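Long-range contacts in Beta/gama crystallin family protein (Methanosarcina acetivorans C2A, PDB 5HT9), which binds calcium or magnesium ions through a beta/gamma-crystallin domain built of two Greek key motifs: residues V7-N12 with N32-S37; G54-D59 with G72-S77. All coordinates share one frame; numbering follows the deposited sequence.

Contact 1 (7-12 with 32-37) and contact 2 (54-59 with 72-77) belong to successive Greek key motifs of one beta/gamma-crystallin domain, and their centres lie about 12 Å apart. They meet at the two magnesium sites, where each motif lends ligands to the other. Contact 1 supplies three ligands of the first ion, and Asn-76 of contact 2 adds its OD1; at the second ion Asp-33 OD1 of contact 1 sits 2.9 Å from Ser-77 O of contact 2, both bound to the metal. Next to the first ion's ligand Ser-36, whose OG lies 2.7 Å from Asp-75 OD1, a probable hydrogen bond makes a second-shell tie between the two calcium-binding loops.

Contact 1 (V7-N12 with N32-S37); sequences VYEHVN and NDKISS. With MG (magnesium ion), chain E; NI (nickel (II) ion), chain C; MG (magnesium ion), chain D.
Tyr-8 and Ser-37 pair as an antiparallel hydrogen-bonded couple, with Tyr-8 N giving its proton to Ser-37 O at 2.9 Å. The return bond is displaced by one residue: Ser-36 N points almost straight at Tyr-8 O (2.8 Å, 175° at the hydrogen), while Ser-37 N reaches that oxygen only weakly. Ser-36 and Ser-37 thus both face Tyr-8, a classic beta bulge.

The bulge leaves the two serine hydroxyls different tasks, and here the packing is tight. Ser-37 OG stands between its own backbone N and carbonyl carbon (chi1 56°), from where it donates to His-10 O at 2.7 Å, approaching tilted from the carbonyl plane; it also hydrogen-bonds Phe-13 N. A small hydroxyl suits this place, because Tyr-8 CB packs 3.3 Å from Ser-37 OG. Ser-36 OG instead binds a magnesium ion at 2.4 Å and hydrogen-bonds Asp-75 OD1. Glu-9 O and Lys-34 O also bind this ion, which explains why these two carbonyl oxygens can stand only 2.9 Å apart; Asn-76 adds a fourth ligand.

The branched Val-7 and Ile-35 make a buried apolar contact through CG1 and CD1 at 3.9 Å, with Phe-81 against both. The outer side is looser. Glu-9, extended beyond CG, carries its carboxylate away from the bulge to Lys-16 N, and its OE2 remains 4.6 Å from Lys-34 NZ, a distance at which the opposite charges may still attract weakly. His-10 holds a nickel ion through NE2, with Glu-9 CG over one face of the imidazole, while Val-11 merely skirts Ser-36 CB.

A corner after the first strand, closed by an N/D-N/D-X-X-S/T-S sequence (here NDKISS), is characteristic of the calcium site of a beta/gamma-crystallin Greek key, occupied here by magnesium.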
loop_
_atom_site.group_PDB
_atom_site.type_symbol
_atom_site.label_atom_id
_atom_site.label_comp_id
_atom_site.label_asym_id
_atom_site.label_seq_id
_atom_site.Cartn_x
_atom_site.Cartn_y
_atom_site.Cartn_z
ATOM N N VAL A 7 1.561 -0.496 5.493
ATOM C CA VAL A 7 0.580 0.508 5.085
ATOM C C VAL A 7 -0.087 1.110 6.317
ATOM O O VAL A 7 -0.283 0.427 7.321
ATOM C CB VAL A 7 -0.496 -0.085 4.143
ATOM C CG1 VAL A 7 0.133 -0.492 2.779
ATOM C CG2 VAL A 7 -1.186 -1.274 4.794
ATOM N N TYR A 8 -0.449 2.383 6.217
ATOM C CA TYR A 8 -0.976 3.144 7.346
ATOM C C TYR A 8 -2.249 3.873 6.972
ATOM O O TYR A 8 -2.390 4.365 5.851
ATOM C CB TYR A 8 0.038 4.182 7.833
ATOM C CG TYR A 8 1.283 3.656 8.505
ATOM C CD1 TYR A 8 2.370 3.195 7.762
ATOM C CD2 TYR A 8 1.399 3.689 9.881
ATOM C CE1 TYR A 8 3.523 2.750 8.390
ATOM C CE2 TYR A 8 2.538 3.252 10.517
ATOM C CZ TYR A 8 3.596 2.783 9.780
ATOM O OH TYR A 8 4.725 2.351 10.452
ATOM N N GLU A 9 -3.146 3.985 7.941
ATOM C CA GLU A 9 -4.446 4.623 7.758
ATOM C C GLU A 9 -4.395 6.147 7.547
ATOM O O GLU A 9 -5.235 6.717 6.849
ATOM C CB GLU A 9 -5.314 4.297 8.974
ATOM C CG GLU A 9 -6.687 4.908 8.951
ATOM C CD GLU A 9 -7.443 4.635 10.233
ATOM O OE1 GLU A 9 -6.808 4.175 11.213
ATOM O OE2 GLU A 9 -8.662 4.899 10.258
ATOM N N HIS A 10 -3.412 6.808 8.147
ATOM C CA HIS A 10 -3.337 8.264 8.077
ATOM C C HIS A 10 -1.993 8.725 7.534
ATOM O O HIS A 10 -1.018 7.983 7.538
ATOM C CB HIS A 10 -3.575 8.887 9.466
ATOM C CG HIS A 10 -4.920 8.572 10.054
ATOM N ND1 HIS A 10 -6.096 8.737 9.352
ATOM C CD2 HIS A 10 -5.275 8.113 11.280
ATOM C CE1 HIS A 10 -7.118 8.392 10.118
ATOM N NE2 HIS A 10 -6.647 8.005 11.290
ATOM N N VAL A 11 -1.946 9.970 7.088
ATOM C CA VAL A 11 -0.702 10.576 6.645
ATOM C C VAL A 11 0.358 10.538 7.741
ATOM O O VAL A 11 0.034 10.443 8.935
ATOM C CB VAL A 11 -0.924 12.035 6.219
ATOM C CG1 VAL A 11 -1.958 12.095 5.114
ATOM C CG2 VAL A 11 -1.390 12.851 7.410
ATOM N N ASN A 12 1.616 10.606 7.325
ATOM C CA ASN A 12 2.753 10.618 8.240
ATOM C C ASN A 12 2.806 9.393 9.152
ATOM O O ASN A 12 3.251 9.479 10.301
ATOM C CB ASN A 12 2.727 11.909 9.061
ATOM C CG ASN A 12 2.810 13.132 8.178
ATOM O OD1 ASN A 12 3.643 13.184 7.279
ATOM N ND2 ASN A 12 1.929 14.104 8.402
ATOM N N ASN A 32 -8.675 -1.237 3.447
ATOM C CA ASN A 32 -9.226 -1.021 2.105
ATOM C C ASN A 32 -9.779 0.398 1.991
ATOM O O ASN A 32 -10.623 0.809 2.791
ATOM C CB ASN A 32 -10.324 -2.047 1.777
ATOM C CG ASN A 32 -10.919 -1.859 0.373
ATOM O OD1 ASN A 32 -10.658 -0.867 -0.301
ATOM N ND2 ASN A 32 -11.746 -2.806 -0.053
ATOM N N ASP A 33 -9.294 1.130 0.988
ATOM C CA ASP A 33 -9.701 2.516 0.739
ATOM C C ASP A 33 -9.409 3.444 1.921
ATOM O O ASP A 33 -10.018 4.502 2.039
ATOM C CB ASP A 33 -11.196 2.594 0.388
ATOM C CG ASP A 33 -11.463 2.500 -1.111
ATOM O OD1 ASP A 33 -10.521 2.207 -1.889
ATOM O OD2 ASP A 33 -12.630 2.735 -1.504
ATOM N N LYS A 34 -8.470 3.050 2.780
ATOM C CA LYS A 34 -8.072 3.880 3.913
ATOM C C LYS A 34 -6.569 4.141 3.957
ATOM O O LYS A 34 -6.088 4.833 4.850
ATOM C CB LYS A 34 -8.495 3.238 5.232
ATOM C CG LYS A 34 -9.983 3.247 5.496
ATOM C CD LYS A 34 -10.269 2.620 6.851
ATOM C CE LYS A 34 -11.748 2.713 7.208
ATOM N NZ LYS A 34 -12.020 2.190 8.580
ATOM N N ILE A 35 -5.824 3.597 3.002
ATOM C CA ILE A 35 -4.373 3.719 3.057
ATOM C C ILE A 35 -3.947 5.128 2.663
ATOM O O ILE A 35 -4.304 5.614 1.593
ATOM C CB ILE A 35 -3.694 2.672 2.158
ATOM C CG1 ILE A 35 -4.035 1.266 2.664
ATOM C CG2 ILE A 35 -2.182 2.878 2.139
ATOM C CD1 ILE A 35 -3.591 0.169 1.723
ATOM N N SER A 36 -3.184 5.782 3.538
ATOM C CA SER A 36 -2.823 7.170 3.325
ATOM C C SER A 36 -1.323 7.394 3.326
ATOM O O SER A 36 -0.857 8.423 2.861
ATOM C CB SER A 36 -3.483 8.062 4.387
ATOM O OG SER A 36 -4.885 8.119 4.178
ATOM N N SER A 37 -0.574 6.448 3.889
ATOM C CA SER A 37 0.874 6.483 3.791
ATOM C C SER A 37 1.413 5.060 3.796
ATOM O O SER A 37 0.719 4.116 4.192
ATOM C CB SER A 37 1.496 7.318 4.919
ATOM O OG SER A 37 1.083 6.840 6.187
HETATM MG MG MG E . -6.741 7.108 5.223
HETATM NI NI NI C . -7.804 7.571 12.978
HETATM MG MG MG D . -9.984 1.361 -3.726
HETATM O O HOH W 1 -10.433 3.028 -4.816
HETATM O O HOH W 2 -11.966 0.581 -4.078
#

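Contact 2 (G54-D59 with G72-S77); sequences GGRYWD and GIPDNS. With MG (magnesium ion), chain E; MG (magnesium ion), chain D.
In the second Greek key motif, the strand 56-60 at the edge of its sheet is overlaid by the loop that leads to strand 80-83, and Trp-58 makes most of the contact. With CG anti to the carbonyl carbon (chi1 -55°), its indole turns one face to Ile-73 and Pro-74; the opposite face has Arg-56 C near its rim. Pro-74 CD sits 3.9 Å from the centroid of the six-membered ring and Ile-73 CG2 4.2 Å from it, both CH-pi contacts. Separately, Trp-58 CB meets Ile-73 CG1 at 3.8 Å. Proline suits the spot, for its ring fixes CD, whose C-H bonds are polarised by the adjoining nitrogen, over the indole.

Trp-58 NE1 lies 3.4 Å from Gly-72 O, too poorly angled for a hydrogen bond. Gly-72 has the positive phi (76°) that glycine adopts readily. Arg-56 NH2 has its polar partner in Glu-49 OE1, a salt bridge, and approaches Pro-74 CG loosely at 4.1 Å; Trp-58 CZ2 lies 4.0 Å above the guanidinium plane.

Beyond Pro-74, Asn-76 OD1 binds one magnesium ion at 2.3 Å and Ser-77 O the other at 2.1 Å, a site completed by Asp-33 OD1, Glu-49 O, Ser-79 OG and two waters. The sequence DNSISS from Asp-75 is a form of the N/D-N/D-X-X-S/T-S calcium-binding motif, whose neighbours Asn-76 and Ser-77 serve different ions, as is characteristic of paired beta/gamma-crystallin sites.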
loop_
_atom_site.group_PDB
_atom_site.type_symbol
_atom_site.label_atom_id
_atom_site.label_comp_id
_atom_site.label_asym_id
_atom_site.label_seq_id
_atom_site.Cartn_x
_atom_site.Cartn_y
_atom_site.Cartn_z
ATOM N N GLY A 54 -7.533 -5.057 -9.121
ATOM C CA GLY A 54 -8.237 -4.461 -10.242
ATOM C C GLY A 54 -8.040 -2.963 -10.399
ATOM O O GLY A 54 -7.748 -2.247 -9.436
ATOM N N GLY A 55 -8.211 -2.493 -11.633
ATOM C CA GLY A 55 -8.195 -1.071 -11.926
ATOM C C GLY A 55 -6.801 -0.514 -12.144
ATOM O O GLY A 55 -5.864 -1.254 -12.398
ATOM N N ARG A 56 -6.674 0.801 -12.024
ATOM C CA ARG A 56 -5.382 1.459 -12.133
ATOM C C ARG A 56 -4.442 0.931 -11.049
ATOM O O ARG A 56 -4.896 0.487 -9.989
ATOM C CB ARG A 56 -5.526 2.980 -12.001
ATOM C CG ARG A 56 -6.379 3.652 -13.061
ATOM C CD ARG A 56 -6.542 5.141 -12.761
ATOM N NE ARG A 56 -7.365 5.365 -11.575
ATOM C CZ ARG A 56 -7.408 6.495 -10.876
ATOM N NH1 ARG A 56 -6.686 7.549 -11.236
ATOM N NH2 ARG A 56 -8.196 6.576 -9.818
ATOM N N TYR A 57 -3.144 0.982 -11.310
ATOM C CA TYR A 57 -2.172 0.603 -10.291
ATOM C C TYR A 57 -0.914 1.462 -10.356
ATOM O O TYR A 57 -0.622 2.100 -11.373
ATOM C CB TYR A 57 -1.804 -0.878 -10.411
ATOM C CG TYR A 57 -1.204 -1.253 -11.749
ATOM C CD1 TYR A 57 0.120 -0.939 -12.050
ATOM C CD2 TYR A 57 -1.952 -1.943 -12.703
ATOM C CE1 TYR A 57 0.680 -1.280 -13.269
ATOM C CE2 TYR A 57 -1.397 -2.293 -13.926
ATOM C CZ TYR A 57 -0.075 -1.964 -14.195
ATOM O OH TYR A 57 0.498 -2.300 -15.400
ATOM N N TRP A 58 -0.173 1.466 -9.257
ATOM C CA TRP A 58 1.055 2.230 -9.157
ATOM C C TRP A 58 2.097 1.364 -8.480
ATOM O O TRP A 58 1.780 0.664 -7.528
ATOM C CB TRP A 58 0.817 3.518 -8.373
ATOM C CG TRP A 58 -0.303 4.351 -8.940
ATOM C CD1 TRP A 58 -0.190 5.405 -9.801
ATOM C CD2 TRP A 58 -1.704 4.184 -8.691
ATOM N NE1 TRP A 58 -1.437 5.913 -10.094
ATOM C CE2 TRP A 58 -2.381 5.179 -9.427
ATOM C CE3 TRP A 58 -2.453 3.292 -7.916
ATOM C CZ2 TRP A 58 -3.765 5.304 -9.411
ATOM C CZ3 TRP A 58 -3.831 3.424 -7.897
ATOM C CH2 TRP A 58 -4.470 4.422 -8.637
ATOM N N ASP A 59 3.329 1.403 -8.975
ATOM C CA ASP A 59 4.399 0.580 -8.416
ATOM C C ASP A 59 5.321 1.420 -7.560
ATOM O O ASP A 59 5.621 2.564 -7.922
ATOM C CB ASP A 59 5.233 -0.074 -9.516
ATOM C CG ASP A 59 4.445 -1.036 -10.381
ATOM O OD1 ASP A 59 3.370 -1.503 -9.960
ATOM O OD2 ASP A 59 4.938 -1.349 -11.492
ATOM N N GLY A 72 2.003 10.129 -6.122
ATOM C CA GLY A 72 1.154 10.042 -7.298
ATOM C C GLY A 72 0.009 9.046 -7.197
ATOM O O GLY A 72 -0.562 8.640 -8.211
ATOM N N ILE A 73 -0.336 8.655 -5.974
ATOM C CA ILE A 73 -1.445 7.723 -5.735
ATOM C C ILE A 73 -2.590 8.429 -5.022
ATOM O O ILE A 73 -2.354 9.125 -4.035
ATOM C CB ILE A 73 -0.995 6.521 -4.877
ATOM C CG1 ILE A 73 0.252 5.867 -5.470
ATOM C CG2 ILE A 73 -2.124 5.511 -4.708
ATOM C CD1 ILE A 73 0.771 4.700 -4.674
ATOM N N PRO A 74 -3.840 8.249 -5.506
ATOM C CA PRO A 74 -5.010 8.870 -4.856
ATOM C C PRO A 74 -5.188 8.433 -3.400
ATOM O O PRO A 74 -5.103 7.243 -3.108
ATOM C CB PRO A 74 -6.191 8.380 -5.708
ATOM C CG PRO A 74 -5.596 8.029 -7.026
ATOM C CD PRO A 74 -4.208 7.526 -6.737
ATOM N N ASP A 75 -5.424 9.385 -2.500
ATOM C CA ASP A 75 -5.598 9.068 -1.090
ATOM C C ASP A 75 -6.798 8.141 -0.915
ATOM O O ASP A 75 -7.738 8.196 -1.701
ATOM C CB ASP A 75 -5.792 10.345 -0.263
ATOM C CG ASP A 75 -5.610 10.113 1.232
ATOM O OD1 ASP A 75 -4.986 9.103 1.616
ATOM O OD2 ASP A 75 -6.087 10.949 2.024
ATOM N N ASN A 76 -6.744 7.281 0.099
ATOM C CA ASN A 76 -7.876 6.423 0.428
ATOM C C ASN A 76 -8.443 5.675 -0.775
ATOM O O ASN A 76 -9.660 5.633 -0.967
ATOM C CB ASN A 76 -8.965 7.271 1.086
ATOM C CG ASN A 76 -8.489 7.900 2.373
ATOM O OD1 ASN A 76 -7.697 7.301 3.103
ATOM N ND2 ASN A 76 -8.950 9.114 2.658
ATOM N N SER A 77 -7.555 5.095 -1.583
ATOM C CA SER A 77 -7.951 4.392 -2.802
ATOM C C SER A 77 -7.386 2.974 -2.905
ATOM O O SER A 77 -8.024 2.083 -3.453
ATOM C CB SER A 77 -7.509 5.185 -4.029
ATOM O OG SER A 77 -8.281 6.366 -4.163
HETATM MG MG MG E . -6.741 7.108 5.223
HETATM MG MG MG D . -9.984 1.361 -3.726
HETATM O O HOH W 1 -10.433 3.028 -4.816
HETATM O O HOH W 2 -11.966 0.581 -4.078
#